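Local coordinates for protein mannitol dehydrogenase (Pseudomonas fluorescens, PDB 1LJ8) that binds NAD and probably catalyses the NAD-dependent oxidation of mannitol at C2 to fructose, as a long-chain dehydrogenase, at residues A[296-301]-A[338-343]; A[317-322]-A[366-371]; A[330-335]-A[354-359]. One frame throughout, in Å; residues are numbered along the deposited sequence.

Contact 1 of 3, residues A[296-301]-A[338-343]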
ATOM      1  N   ILE A 296       0.570   6.951  -8.449  1.00 11.46           N
ATOM      2  CA  ILE A 296       1.509   7.125  -7.335  1.00 12.08           C
ATOM      3  C   ILE A 296       1.910   8.618  -7.207  1.00 13.01           C
ATOM      4  O   ILE A 296       1.942   9.190  -6.102  1.00 12.55           O
ATOM      5  CB  ILE A 296       2.794   6.287  -7.544  1.00 12.94           C
ATOM      6  CG1 ILE A 296       2.469   4.767  -7.487  1.00 14.40           C
ATOM      7  CG2 ILE A 296       3.826   6.664  -6.461  1.00 14.52           C
ATOM      8  CD1 ILE A 296       2.060   4.302  -6.110  1.00 17.23           C
ATOM      9  N   GLY A 297       2.201   9.262  -8.337  1.00 11.96           N
ATOM     10  CA  GLY A 297       2.637  10.660  -8.281  1.00 11.95           C
ATOM     11  C   GLY A 297       1.589  11.643  -7.804  1.00 11.55           C
ATOM     12  O   GLY A 297       1.854  12.564  -7.013  1.00 12.48           O
ATOM     13  N   LEU A 298       0.381  11.451  -8.301  1.00 11.44           N
ATOM     14  CA  LEU A 298      -0.734  12.327  -7.983  1.00 12.30           C
ATOM     15  C   LEU A 298      -1.531  11.934  -6.755  1.00 12.53           C
ATOM     16  O   LEU A 298      -1.774  12.779  -5.897  1.00 12.92           O
ATOM     17  CB  LEU A 298      -1.695  12.420  -9.207  1.00 11.47           C
ATOM     18  CG  LEU A 298      -1.070  13.089 -10.452  1.00 12.22           C
ATOM     19  CD1 LEU A 298      -2.102  12.960 -11.647  1.00 13.01           C
ATOM     20  CD2 LEU A 298      -0.749  14.580 -10.143  1.00 12.81           C
ATOM     21  N   LEU A 299      -1.958  10.678  -6.658  1.00 11.52           N
ATOM     22  CA  LEU A 299      -2.787  10.316  -5.497  1.00  9.65           C
ATOM     23  C   LEU A 299      -1.918  10.143  -4.263  1.00 10.71           C
ATOM     24  O   LEU A 299      -2.089  10.855  -3.264  1.00 10.69           O
ATOM     25  CB  LEU A 299      -3.592   9.031  -5.783  1.00 11.00           C
ATOM     26  CG  LEU A 299      -4.721   8.699  -4.793  1.00 13.04           C
ATOM     27  CD1 LEU A 299      -5.674   7.660  -5.458  1.00 12.62           C
ATOM     28  CD2 LEU A 299      -4.113   8.106  -3.469  1.00 14.26           C
ATOM     29  N   ASN A 300      -0.936   9.239  -4.324  1.00 11.73           N
ATOM     30  CA  ASN A 300      -0.117   9.047  -3.122  1.00 11.22           C
ATOM     31  C   ASN A 300       0.743  10.253  -2.806  1.00 10.27           C
ATOM     32  O   ASN A 300       0.960  10.571  -1.648  1.00 10.61           O
ATOM     33  CB  ASN A 300       0.705   7.765  -3.275  1.00 11.35           C
ATOM     34  CG  ASN A 300      -0.206   6.539  -3.444  1.00 12.09           C
ATOM     35  OD1 ASN A 300      -0.432   6.054  -4.557  1.00 12.71           O
ATOM     36  ND2 ASN A 300      -0.752   6.049  -2.339  1.00 13.21           N
ATOM     37  N   GLY A 301       1.264  10.919  -3.838  1.00 10.17           N
ATOM     38  CA  GLY A 301       2.031  12.112  -3.602  1.00 10.50           C
ATOM     39  C   GLY A 301       1.165  13.147  -2.891  1.00 10.72           C
ATOM     40  O   GLY A 301       1.641  13.792  -1.961  1.00 10.92           O
ATOM     41  N   ASP A 338       3.826  20.793  -9.997  1.00 15.27           N
ATOM     42  CA  ASP A 338       5.014  19.994  -9.717  1.00 14.26           C
ATOM     43  C   ASP A 338       4.994  18.608 -10.317  1.00 14.58           C
ATOM     44  O   ASP A 338       5.982  18.197 -10.930  1.00 15.92           O
ATOM     45  CB  ASP A 338       5.255  19.909  -8.185  1.00 16.56           C
ATOM     46  CG  ASP A 338       5.420  21.302  -7.534  1.00 20.89           C
ATOM     47  OD1 ASP A 338       5.939  22.211  -8.238  1.00 21.07           O
ATOM     48  OD2 ASP A 338       5.050  21.490  -6.336  1.00 20.09           O
ATOM     49  N   VAL A 339       3.874  17.903 -10.172  1.00 13.06           N
ATOM     50  CA  VAL A 339       3.808  16.533 -10.680  1.00 12.89           C
ATOM     51  C   VAL A 339       3.399  16.390 -12.144  1.00 14.62           C
ATOM     52  O   VAL A 339       4.048  15.682 -12.896  1.00 14.80           O
ATOM     53  CB  VAL A 339       2.803  15.668  -9.787  1.00 14.21           C
ATOM     54  CG1 VAL A 339       2.701  14.222 -10.344  1.00 14.31           C
ATOM     55  CG2 VAL A 339       3.286  15.692  -8.291  1.00 13.43           C
ATOM     56  N   THR A 340       2.317  17.059 -12.535  1.00 14.95           N
ATOM     57  CA  THR A 340       1.786  16.889 -13.890  1.00 15.80           C
ATOM     58  C   THR A 340       2.775  17.002 -15.029  1.00 16.35           C
ATOM     59  O   THR A 340       2.803  16.130 -15.916  1.00 15.60           O
ATOM     60  CB  THR A 340       0.541  17.833 -14.116  1.00 18.03           C
ATOM     61  OG1 THR A 340      -0.535  17.403 -13.263  1.00 16.43           O
ATOM     62  CG2 THR A 340       0.057  17.741 -15.565  1.00 17.94           C
ATOM     63  N   PRO A 341       3.629  18.034 -15.026  1.00 16.72           N
ATOM     64  CA  PRO A 341       4.601  18.165 -16.135  1.00 17.71           C
ATOM     65  C   PRO A 341       5.582  17.002 -16.240  1.00 18.05           C
ATOM     66  O   PRO A 341       6.292  16.864 -17.251  1.00 18.09           O
ATOM     67  CB  PRO A 341       5.368  19.457 -15.803  1.00 18.25           C
ATOM     68  CG  PRO A 341       4.426  20.261 -14.933  1.00 19.38           C
ATOM     69  CD  PRO A 341       3.779  19.143 -14.055  1.00 18.50           C
ATOM     70  N   ASN A 342       5.677  16.193 -15.191  1.00 15.29           N
ATOM     71  CA  ASN A 342       6.652  15.099 -15.187  1.00 16.43           C
ATOM     72  C   ASN A 342       6.081  13.770 -15.695  1.00 16.19           C
ATOM     73  O   ASN A 342       6.834  12.793 -15.891  1.00 18.84           O
ATOM     74  CB  ASN A 342       7.156  14.811 -13.749  1.00 16.86           C
ATOM     75  CG  ASN A 342       7.594  16.059 -12.988  1.00 17.60           C
ATOM     76  OD1 ASN A 342       7.834  17.107 -13.578  1.00 18.81           O
ATOM     77  ND2 ASN A 342       7.702  15.936 -11.656  1.00 15.84           N
ATOM     78  N   LEU A 343       4.775  13.718 -15.873  1.00 15.56           N
ATOM     79  CA  LEU A 343       4.103  12.461 -16.223  1.00 15.29           C
ATOM     80  C   LEU A 343       4.187  12.013 -17.663  1.00 18.78           C
ATOM     81  O   LEU A 343       4.050  12.822 -18.583  1.00 17.21           O
ATOM     82  CB  LEU A 343       2.614  12.545 -15.815  1.00 15.59           C
ATOM     83  CG  LEU A 343       2.400  12.809 -14.316  1.00 15.00           C
ATOM     84  CD1 LEU A 343       0.888  12.954 -13.988  1.00 15.99           C
ATOM     85  CD2 LEU A 343       3.004  11.603 -13.523  1.00 15.67           C
TER
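L298 meets V339 and L343 through the outer half of its side chain, where helix 289-313 passes the end of helix 325-339 in the helical C-terminal domain. With chi1 at -65°, CG lies beside the backbone N and opposite the carbonyl carbon. CB has no partner within 4.2 Å in 338-343; it rests instead on L358 of helix 351-362. CG is the first atom to engage, 3.9 Å from V339 CG1. From there the two methyls separate. L298 CD1 goes to L343 CD1 at 3.8 Å, whereas L298 CD2 presses on V339 CG1 at 3.5 Å, closer than usual carbon contact and therefore a tight spot. The other V339 branch, CG2, meets backbone: it is 3.7 Å from G297 O. This fits the closest backbone approach, 6.5 Å between the CA atoms of G297 and V339, with no side chain on the glycine to intervene. Within 296-301 the helix makes a wider pi-type turn, in which G301 N donates to I296 O. D338 forms a salt bridge with R402, and T340 OG1 hydrogen-bonds to M335 O and K355 NZ. No hydrogen bond joins the two segments, so this helix-to-turn junction is made by methyls of branched side chains fitted against each other and against bare backbone, rather than by directional polar bonds.

Contact 2 of 3, residues A[317-322]-A[366-371]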
ATOM      1  N   PHE A 317      -8.551  13.196   9.904  1.00 15.74           N
ATOM      2  CA  PHE A 317      -9.089  12.455   8.746  1.00 15.49           C
ATOM      3  C   PHE A 317      -8.798  13.176   7.464  1.00 16.33           C
ATOM      4  O   PHE A 317      -8.685  14.413   7.453  1.00 16.07           O
ATOM      5  CB  PHE A 317     -10.608  12.282   8.853  1.00 17.53           C
ATOM      6  CG  PHE A 317     -10.992  11.492  10.042  1.00 20.41           C
ATOM      7  CD1 PHE A 317     -11.246  12.131  11.265  1.00 22.20           C
ATOM      8  CD2 PHE A 317     -11.026  10.103   9.975  1.00 22.24           C
ATOM      9  CE1 PHE A 317     -11.534  11.394  12.408  1.00 23.88           C
ATOM     10  CE2 PHE A 317     -11.309   9.353  11.109  1.00 22.61           C
ATOM     11  CZ  PHE A 317     -11.565   9.996  12.330  1.00 22.96           C
ATOM     12  N   VAL A 318      -8.689  12.412   6.385  1.00 14.50           N
ATOM     13  CA  VAL A 318      -8.413  12.999   5.084  1.00 15.08           C
ATOM     14  C   VAL A 318      -9.499  13.999   4.658  1.00 15.45           C
ATOM     15  O   VAL A 318      -9.172  15.072   4.138  1.00 15.74           O
ATOM     16  CB  VAL A 318      -8.273  11.888   3.996  1.00 12.92           C
ATOM     17  CG1 VAL A 318      -8.082  12.509   2.618  1.00 13.49           C
ATOM     18  CG2 VAL A 318      -7.040  11.007   4.355  1.00 11.68           C
ATOM     19  N   HIS A 319     -10.770  13.689   4.904  1.00 15.34           N
ATOM     20  CA  HIS A 319     -11.815  14.625   4.476  1.00 17.70           C
ATOM     21  C   HIS A 319     -11.752  15.957   5.193  1.00 17.72           C
ATOM     22  O   HIS A 319     -12.216  16.957   4.643  1.00 17.55           O
ATOM     23  CB  HIS A 319     -13.231  14.035   4.626  1.00 16.15           C
ATOM     24  CG  HIS A 319     -13.636  13.746   6.040  1.00 19.95           C
ATOM     25  ND1 HIS A 319     -13.343  12.557   6.680  1.00 19.95           N
ATOM     26  CD2 HIS A 319     -14.384  14.467   6.913  1.00 20.51           C
ATOM     27  CE1 HIS A 319     -13.894  12.554   7.882  1.00 21.56           C
ATOM     28  NE2 HIS A 319     -14.536  13.701   8.046  1.00 20.86           N
ATOM     29  N   GLU A 320     -11.178  15.977   6.395  1.00 16.95           N
ATOM     30  CA  GLU A 320     -11.042  17.239   7.155  1.00 18.80           C
ATOM     31  C   GLU A 320     -10.080  18.157   6.438  1.00 19.99           C
ATOM     32  O   GLU A 320     -10.316  19.362   6.381  1.00 19.45           O
ATOM     33  CB  GLU A 320     -10.524  16.992   8.548  1.00 17.93           C
ATOM     34  CG  GLU A 320     -11.597  16.306   9.377  1.00 21.30           C
ATOM     35  CD  GLU A 320     -11.144  15.933  10.735  1.00 20.61           C
ATOM     36  OE1 GLU A 320      -9.932  15.799  10.983  1.00 20.92           O
ATOM     37  OE2 GLU A 320     -12.034  15.730  11.588  1.00 25.80           O
ATOM     38  N   THR A 321      -8.987  17.606   5.904  1.00 17.64           N
ATOM     39  CA  THR A 321      -8.065  18.459   5.158  1.00 17.76           C
ATOM     40  C   THR A 321      -8.758  18.973   3.900  1.00 19.26           C
ATOM     41  O   THR A 321      -8.507  20.096   3.470  1.00 20.03           O
ATOM     42  CB  THR A 321      -6.753  17.731   4.715  1.00 17.17           C
ATOM     43  OG1 THR A 321      -7.043  16.746   3.687  1.00 15.93           O
ATOM     44  CG2 THR A 321      -6.064  17.109   5.939  1.00 16.77           C
HETATM   45  N   MSE A 322      -9.664  18.186   3.314  1.00 18.03           N
HETATM   46  CA  MSE A 322     -10.337  18.640   2.120  1.00 18.88           C
HETATM   47  C   MSE A 322     -11.390  19.695   2.444  1.00 18.88           C
HETATM   48  O   MSE A 322     -11.873  20.356   1.500  1.00 21.06           O
HETATM   49  CB  MSE A 322     -10.992  17.479   1.361  1.00 17.35           C
HETATM   50  CG  MSE A 322      -9.998  16.488   0.783  1.00 18.61           C
HETATM   51 SE   MSE A 322      -8.821  17.286  -0.630  1.00 29.07          SE
HETATM   52  CE  MSE A 322      -7.484  17.707   0.454  1.00 20.60           C
ATOM     53  N   ALA A 366     -17.905  10.295   4.374  1.00 19.74           N
ATOM     54  CA  ALA A 366     -18.377   9.083   5.043  1.00 19.81           C
ATOM     55  C   ALA A 366     -17.284   8.062   5.335  1.00 19.58           C
ATOM     56  O   ALA A 366     -17.357   7.363   6.335  1.00 19.39           O
ATOM     57  CB  ALA A 366     -19.434   8.440   4.195  1.00 20.59           C
ATOM     58  N   ILE A 367     -16.279   7.995   4.458  1.00 17.99           N
ATOM     59  CA  ILE A 367     -15.207   6.988   4.590  1.00 18.47           C
ATOM     60  C   ILE A 367     -14.333   7.150   5.824  1.00 17.05           C
ATOM     61  O   ILE A 367     -13.831   6.166   6.386  1.00 18.02           O
ATOM     62  CB  ILE A 367     -14.355   6.957   3.273  1.00 18.16           C
ATOM     63  CG1 ILE A 367     -13.446   5.700   3.167  1.00 19.34           C
ATOM     64  CG2 ILE A 367     -13.521   8.227   3.206  1.00 17.34           C
ATOM     65  CD1 ILE A 367     -14.182   4.364   3.268  1.00 19.08           C
ATOM     66  N   ALA A 368     -14.108   8.377   6.257  1.00 17.40           N
ATOM     67  CA  ALA A 368     -13.310   8.610   7.447  1.00 15.72           C
ATOM     68  C   ALA A 368     -11.934   7.898   7.433  1.00 15.84           C
ATOM     69  O   ALA A 368     -11.569   7.120   8.324  1.00 17.12           O
ATOM     70  CB  ALA A 368     -14.132   8.219   8.716  1.00 17.43           C
ATOM     71  N   ASP A 369     -11.153   8.218   6.412  1.00 14.89           N
ATOM     72  CA  ASP A 369      -9.817   7.654   6.273  1.00 13.09           C
ATOM     73  C   ASP A 369      -8.863   8.411   7.186  1.00 13.29           C
ATOM     74  O   ASP A 369      -8.803   9.646   7.196  1.00 13.73           O
ATOM     75  CB  ASP A 369      -9.388   7.739   4.800  1.00 12.77           C
ATOM     76  CG  ASP A 369      -8.081   7.000   4.544  1.00 14.39           C
ATOM     77  OD1 ASP A 369      -7.747   6.173   5.405  1.00 13.04           O
ATOM     78  OD2 ASP A 369      -7.423   7.257   3.505  1.00 13.10           O
ATOM     79  N   GLN A 370      -8.116   7.673   7.972  1.00 13.22           N
ATOM     80  CA  GLN A 370      -7.270   8.268   8.994  1.00 14.96           C
ATOM     81  C   GLN A 370      -5.941   8.863   8.592  1.00 14.99           C
ATOM     82  O   GLN A 370      -5.161   8.198   7.931  1.00 11.94           O
ATOM     83  CB  GLN A 370      -6.979   7.225  10.081  1.00 16.29           C
ATOM     84  CG  GLN A 370      -8.228   6.504  10.581  1.00 15.52           C
ATOM     85  CD  GLN A 370      -8.474   5.176   9.847  1.00 16.08           C
ATOM     86  OE1 GLN A 370      -7.789   4.831   8.884  1.00 14.06           O
ATOM     87  NE2 GLN A 370      -9.477   4.421  10.333  1.00 16.64           N
ATOM     88  N   LEU A 371      -5.673  10.108   8.999  1.00 12.44           N
ATOM     89  CA  LEU A 371      -4.380  10.663   8.715  1.00 12.36           C
ATOM     90  C   LEU A 371      -3.302   9.810   9.402  1.00 11.93           C
ATOM     91  O   LEU A 371      -2.181   9.712   8.895  1.00 13.23           O
ATOM     92  CB  LEU A 371      -4.261  12.157   9.155  1.00 12.90           C
ATOM     93  CG  LEU A 371      -5.164  13.116   8.352  1.00 11.84           C
ATOM     94  CD1 LEU A 371      -4.773  14.564   8.746  1.00 11.70           C
ATOM     95  CD2 LEU A 371      -5.014  12.874   6.805  1.00 12.37           C
TER
HETATM   96  O   HOH W   1     -11.562  10.875   5.280  1.00 14.90           O
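A chi1 of -62° puts F317 CG beside its own backbone N and swings the ring along A368, while a chi1 of 64° places H319 CG between backbone N and carbonyl carbon, from where the ring edge, at CE1, meets the same residue. A368 O lies near the plane of the F317 ring, at its edge, 3.5 Å from CD2; A368 CB is also in contact with CD2. H319 CE1 approaches A368 CA. A water at the imidazole edge, in plane with it, bonds to H319 ND1 and accepts from both H319 N and D369 N, so it spans the segments. The direct bond is V318 N to D369 O, 2.9 Å and fairly straight at 161°. With the backbone bonding of L371 to R316, it flanks an isolated beta bridge between F317 and Q370. Both bridged residues are N-caps, so helices 318-322 and 371-375 start side by side in the C-terminal domain. F317 N, at the N-cap, donates to E320 OE1 three residues on, approaching from above the carboxylate plane. D369, whose side chain stands about 6 Å from the bound NAD, forms a salt bridge with R373; Q370 NE2 bonds to M235 O and A368 O to H240 NE2, ties to the Rossmann family region. On the buried side L371 splits its methyls: CD2 packs on V318 CG2 at 3.7 Å, and CD1 meets T321 CG2 tip to tip at 4.0 Å.

Contact 3 of 3, residues A[330-335]-A[354-359]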
ATOM      1  N   TYR A 330      -3.351  23.989  -1.933  1.00 15.80           N
ATOM      2  CA  TYR A 330      -1.980  23.452  -1.912  1.00 15.99           C
ATOM      3  C   TYR A 330      -1.869  22.136  -2.705  1.00 14.39           C
ATOM      4  O   TYR A 330      -0.943  21.974  -3.521  1.00 13.71           O
ATOM      5  CB  TYR A 330      -1.550  23.251  -0.449  1.00 15.00           C
ATOM      6  CG  TYR A 330      -0.210  22.551  -0.257  1.00 13.99           C
ATOM      7  CD1 TYR A 330       0.981  23.098  -0.739  1.00 15.72           C
ATOM      8  CD2 TYR A 330      -0.150  21.351   0.445  1.00 13.80           C
ATOM      9  CE1 TYR A 330       2.208  22.453  -0.514  1.00 14.62           C
ATOM     10  CE2 TYR A 330       1.054  20.697   0.677  1.00 13.54           C
ATOM     11  CZ  TYR A 330       2.230  21.255   0.200  1.00 14.89           C
ATOM     12  OH  TYR A 330       3.444  20.630   0.451  1.00 13.64           O
HETATM   13  N   MSE A 331      -2.795  21.195  -2.479  1.00 14.68           N
HETATM   14  CA  MSE A 331      -2.787  19.921  -3.248  1.00 13.96           C
HETATM   15  C   MSE A 331      -2.907  20.181  -4.761  1.00 15.02           C
HETATM   16  O   MSE A 331      -2.190  19.578  -5.580  1.00 13.98           O
HETATM   17  CB  MSE A 331      -3.970  19.029  -2.821  1.00 14.18           C
HETATM   18  CG  MSE A 331      -4.266  17.828  -3.771  1.00 13.21           C
HETATM   19 SE   MSE A 331      -5.736  16.802  -2.906  1.00 23.64          SE
HETATM   20  CE  MSE A 331      -6.050  15.516  -4.353  1.00 14.73           C
ATOM     21  N   ARG A 332      -3.813  21.087  -5.141  1.00 14.19           N
ATOM     22  CA  ARG A 332      -3.964  21.376  -6.568  1.00 15.33           C
ATOM     23  C   ARG A 332      -2.693  21.978  -7.153  1.00 14.80           C
ATOM     24  O   ARG A 332      -2.289  21.636  -8.273  1.00 15.19           O
ATOM     25  CB  ARG A 332      -5.147  22.328  -6.813  1.00 17.30           C
ATOM     26  CG  ARG A 332      -6.506  21.730  -6.594  1.00 20.24           C
ATOM     27  CD  ARG A 332      -7.558  22.680  -7.168  1.00 25.99           C
ATOM     28  NE  ARG A 332      -8.933  22.301  -6.827  1.00 30.32           N
ATOM     29  CZ  ARG A 332      -9.666  21.388  -7.472  1.00 32.33           C
ATOM     30  NH1 ARG A 332      -9.170  20.721  -8.510  1.00 34.63           N
ATOM     31  NH2 ARG A 332     -10.921  21.173  -7.089  1.00 32.15           N
ATOM     32  N   ALA A 333      -2.047  22.860  -6.397  1.00 13.60           N
ATOM     33  CA  ALA A 333      -0.808  23.473  -6.903  1.00 15.50           C
ATOM     34  C   ALA A 333       0.288  22.399  -7.035  1.00 15.31           C
ATOM     35  O   ALA A 333       1.028  22.355  -8.009  1.00 14.60           O
ATOM     36  CB  ALA A 333      -0.340  24.582  -5.955  1.00 15.65           C
ATOM     37  N   TYR A 334       0.407  21.540  -6.022  1.00 14.03           N
ATOM     38  CA  TYR A 334       1.394  20.472  -6.081  1.00 14.64           C
ATOM     39  C   TYR A 334       1.123  19.561  -7.288  1.00 12.65           C
ATOM     40  O   TYR A 334       2.057  19.250  -8.078  1.00 13.58           O
ATOM     41  CB  TYR A 334       1.371  19.656  -4.763  1.00 13.44           C
ATOM     42  CG  TYR A 334       2.315  18.486  -4.759  1.00 13.78           C
ATOM     43  CD1 TYR A 334       3.686  18.678  -4.593  1.00 12.53           C
ATOM     44  CD2 TYR A 334       1.844  17.177  -4.910  1.00 11.39           C
ATOM     45  CE1 TYR A 334       4.568  17.616  -4.586  1.00 13.93           C
ATOM     46  CE2 TYR A 334       2.743  16.080  -4.870  1.00 10.45           C
ATOM     47  CZ  TYR A 334       4.102  16.326  -4.711  1.00 12.43           C
ATOM     48  OH  TYR A 334       5.041  15.317  -4.684  1.00 12.35           O
HETATM   49  N   MSE A 335      -0.138  19.133  -7.466  1.00 14.33           N
HETATM   50  CA  MSE A 335      -0.501  18.242  -8.592  1.00 12.89           C
HETATM   51  C   MSE A 335      -0.300  18.945  -9.958  1.00 15.39           C
HETATM   52  O   MSE A 335       0.288  18.381 -10.886  1.00 13.97           O
HETATM   53  CB  MSE A 335      -1.974  17.808  -8.516  1.00 15.19           C
HETATM   54  CG  MSE A 335      -2.246  16.847  -7.391  1.00 12.03           C
HETATM   55 SE   MSE A 335      -3.984  15.987  -7.613  1.00 23.79          SE
HETATM   56  CE  MSE A 335      -5.134  17.553  -7.590  1.00 16.81           C
ATOM     57  N   TYR A 354      -8.907  13.509 -14.177  1.00 16.56           N
ATOM     58  CA  TYR A 354      -8.404  12.552 -13.162  1.00 16.38           C
ATOM     59  C   TYR A 354      -8.045  13.275 -11.852  1.00 16.96           C
ATOM     60  O   TYR A 354      -8.425  12.832 -10.760  1.00 16.78           O
ATOM     61  CB  TYR A 354      -7.185  11.818 -13.712  1.00 17.23           C
ATOM     62  CG  TYR A 354      -6.573  10.842 -12.709  1.00 17.95           C
ATOM     63  CD1 TYR A 354      -7.179   9.614 -12.440  1.00 19.33           C
ATOM     64  CD2 TYR A 354      -5.403  11.170 -12.039  1.00 18.05           C
ATOM     65  CE1 TYR A 354      -6.613   8.716 -11.504  1.00 19.95           C
ATOM     66  CE2 TYR A 354      -4.826  10.290 -11.088  1.00 17.14           C
ATOM     67  CZ  TYR A 354      -5.433   9.082 -10.839  1.00 19.50           C
ATOM     68  OH  TYR A 354      -4.835   8.233  -9.924  1.00 20.94           O
ATOM     69  N   LYS A 355      -7.326  14.398 -11.943  1.00 17.12           N
ATOM     70  CA  LYS A 355      -6.965  15.144 -10.739  1.00 17.21           C
ATOM     71  C   LYS A 355      -8.218  15.627 -10.003  1.00 17.04           C
ATOM     72  O   LYS A 355      -8.269  15.622  -8.774  1.00 14.63           O
ATOM     73  CB  LYS A 355      -6.020  16.321 -11.072  1.00 17.48           C
ATOM     74  CG  LYS A 355      -4.628  15.863 -11.503  1.00 16.25           C
ATOM     75  CD  LYS A 355      -3.734  17.063 -11.869  1.00 16.59           C
ATOM     76  CE  LYS A 355      -4.063  17.624 -13.284  1.00 16.40           C
ATOM     77  NZ  LYS A 355      -3.175  18.780 -13.541  1.00 16.32           N
ATOM     78  N   GLN A 356      -9.254  16.036 -10.737  1.00 15.90           N
ATOM     79  CA  GLN A 356     -10.481  16.406 -10.052  1.00 16.49           C
ATOM     80  C   GLN A 356     -11.107  15.188  -9.328  1.00 16.41           C
ATOM     81  O   GLN A 356     -11.608  15.333  -8.215  1.00 16.84           O
ATOM     82  CB  GLN A 356     -11.519  17.025 -11.029  1.00 19.35           C
ATOM     83  CG  GLN A 356     -12.824  17.487 -10.304  1.00 19.55           C
ATOM     84  CD  GLN A 356     -12.605  18.523  -9.202  1.00 22.44           C
ATOM     85  OE1 GLN A 356     -11.908  19.509  -9.411  1.00 26.27           O
ATOM     86  NE2 GLN A 356     -13.183  18.298  -8.024  1.00 21.15           N
ATOM     87  N   THR A 357     -11.054  14.000  -9.926  1.00 15.81           N
ATOM     88  CA  THR A 357     -11.632  12.857  -9.221  1.00 17.65           C
ATOM     89  C   THR A 357     -10.836  12.569  -7.927  1.00 16.29           C
ATOM     90  O   THR A 357     -11.414  12.071  -6.967  1.00 16.00           O
ATOM     91  CB  THR A 357     -11.717  11.598 -10.097  1.00 17.62           C
ATOM     92  OG1 THR A 357     -10.402  11.150 -10.460  1.00 21.49           O
ATOM     93  CG2 THR A 357     -12.548  11.875 -11.370  1.00 17.86           C
ATOM     94  N   LEU A 358      -9.536  12.910  -7.875  1.00 16.10           N
ATOM     95  CA  LEU A 358      -8.785  12.670  -6.628  1.00 15.44           C
ATOM     96  C   LEU A 358      -9.308  13.614  -5.567  1.00 15.30           C
ATOM     97  O   LEU A 358      -9.499  13.233  -4.399  1.00 14.78           O
ATOM     98  CB  LEU A 358      -7.264  12.865  -6.843  1.00 12.63           C
ATOM     99  CG  LEU A 358      -6.671  11.883  -7.865  1.00 14.93           C
ATOM    100  CD1 LEU A 358      -5.174  12.160  -7.969  1.00 12.86           C
ATOM    101  CD2 LEU A 358      -6.920  10.425  -7.479  1.00 15.71           C
ATOM    102  N   VAL A 359      -9.561  14.863  -5.951  1.00 15.42           N
ATOM    103  CA  VAL A 359     -10.099  15.799  -4.989  1.00 15.58           C
ATOM    104  C   VAL A 359     -11.454  15.271  -4.501  1.00 15.28           C
ATOM    105  O   VAL A 359     -11.723  15.277  -3.303  1.00 15.83           O
ATOM    106  CB  VAL A 359     -10.254  17.216  -5.602  1.00 17.17           C
ATOM    107  CG1 VAL A 359     -11.011  18.139  -4.638  1.00 18.34           C
ATOM    108  CG2 VAL A 359      -8.877  17.764  -5.890  1.00 18.75           C
TER
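M331 and M335, both selenomethionines, point toward K355, L358 and V359 across an antiparallel helix hairpin. Helices 325-339 and 351-362 are consecutive in the all-helical part of the C-terminal domain, and their short segments run 152° apart with a closest axis approach of 11.3 Å. The two selenomethionines reach across differently. M331 is extended beyond CG and crosses L358 at about a right angle, so its terminal CE is the atom that touches: it sits 3.8 Å from L358 CB and 3.9 Å from V359 CG2. M335 bends at its last torsion, chi3 -60°, and runs alongside K355 in the opposite direction. Its CE comes 3.8 Å from K355 CB, while its SE lies 4.0 Å from L358 CD1, which it passes obliquely. K355 thus lends its aliphatic carbons to the apolar layer; its NZ forms a salt bridge with D336.

Beside the apolar layer, R332 runs extended from CG to NE and grips one oxygen with both terminal nitrogens. NH2 donates to Q356 OE1 at 3.0 Å, in the carbonyl plane on a lone pair; NH1 donates to that same OE1 at 3.1 Å from above the carbonyl plane. The guanidinium and amide planes are 36° apart, consistent with the unequal approach, although OE1 itself stays near the guanidinium plane. A further bond from Q356 NE2 to D360 OD1 uses the other end of the amide, which probably helps fix its rotation. V359 approaches the arginine crosswise, and its CG2 lies over one face of the guanidinium, 3.8 Å above the plane and displaced from its centre.

Along the chain, helix 289-313 supplies the first half of contact 1, whose loop closes at 338-343, the last residues of helix 325-339 and those after it. Contact 2 starts inside that loop, at 317-322, and closes beyond it at 366-371, so contacts 1 and 2 cross. Contact 3 also crosses contact 1, since 330-335 lies inside its loop and 354-359 outside, but is nested wholly within contact 2. Contacts 1 and 3 share helix 325-339 and touch, with L299 CD1 3.6 Å from L358 CD2. Contacts 2 and 3 meet through selenium, M322 SE lying 3.9 Å from M331 SE. Together they join helices 289-313, 325-339, 351-362 and 318-322 and the 366-371 loop of the C-terminal domain.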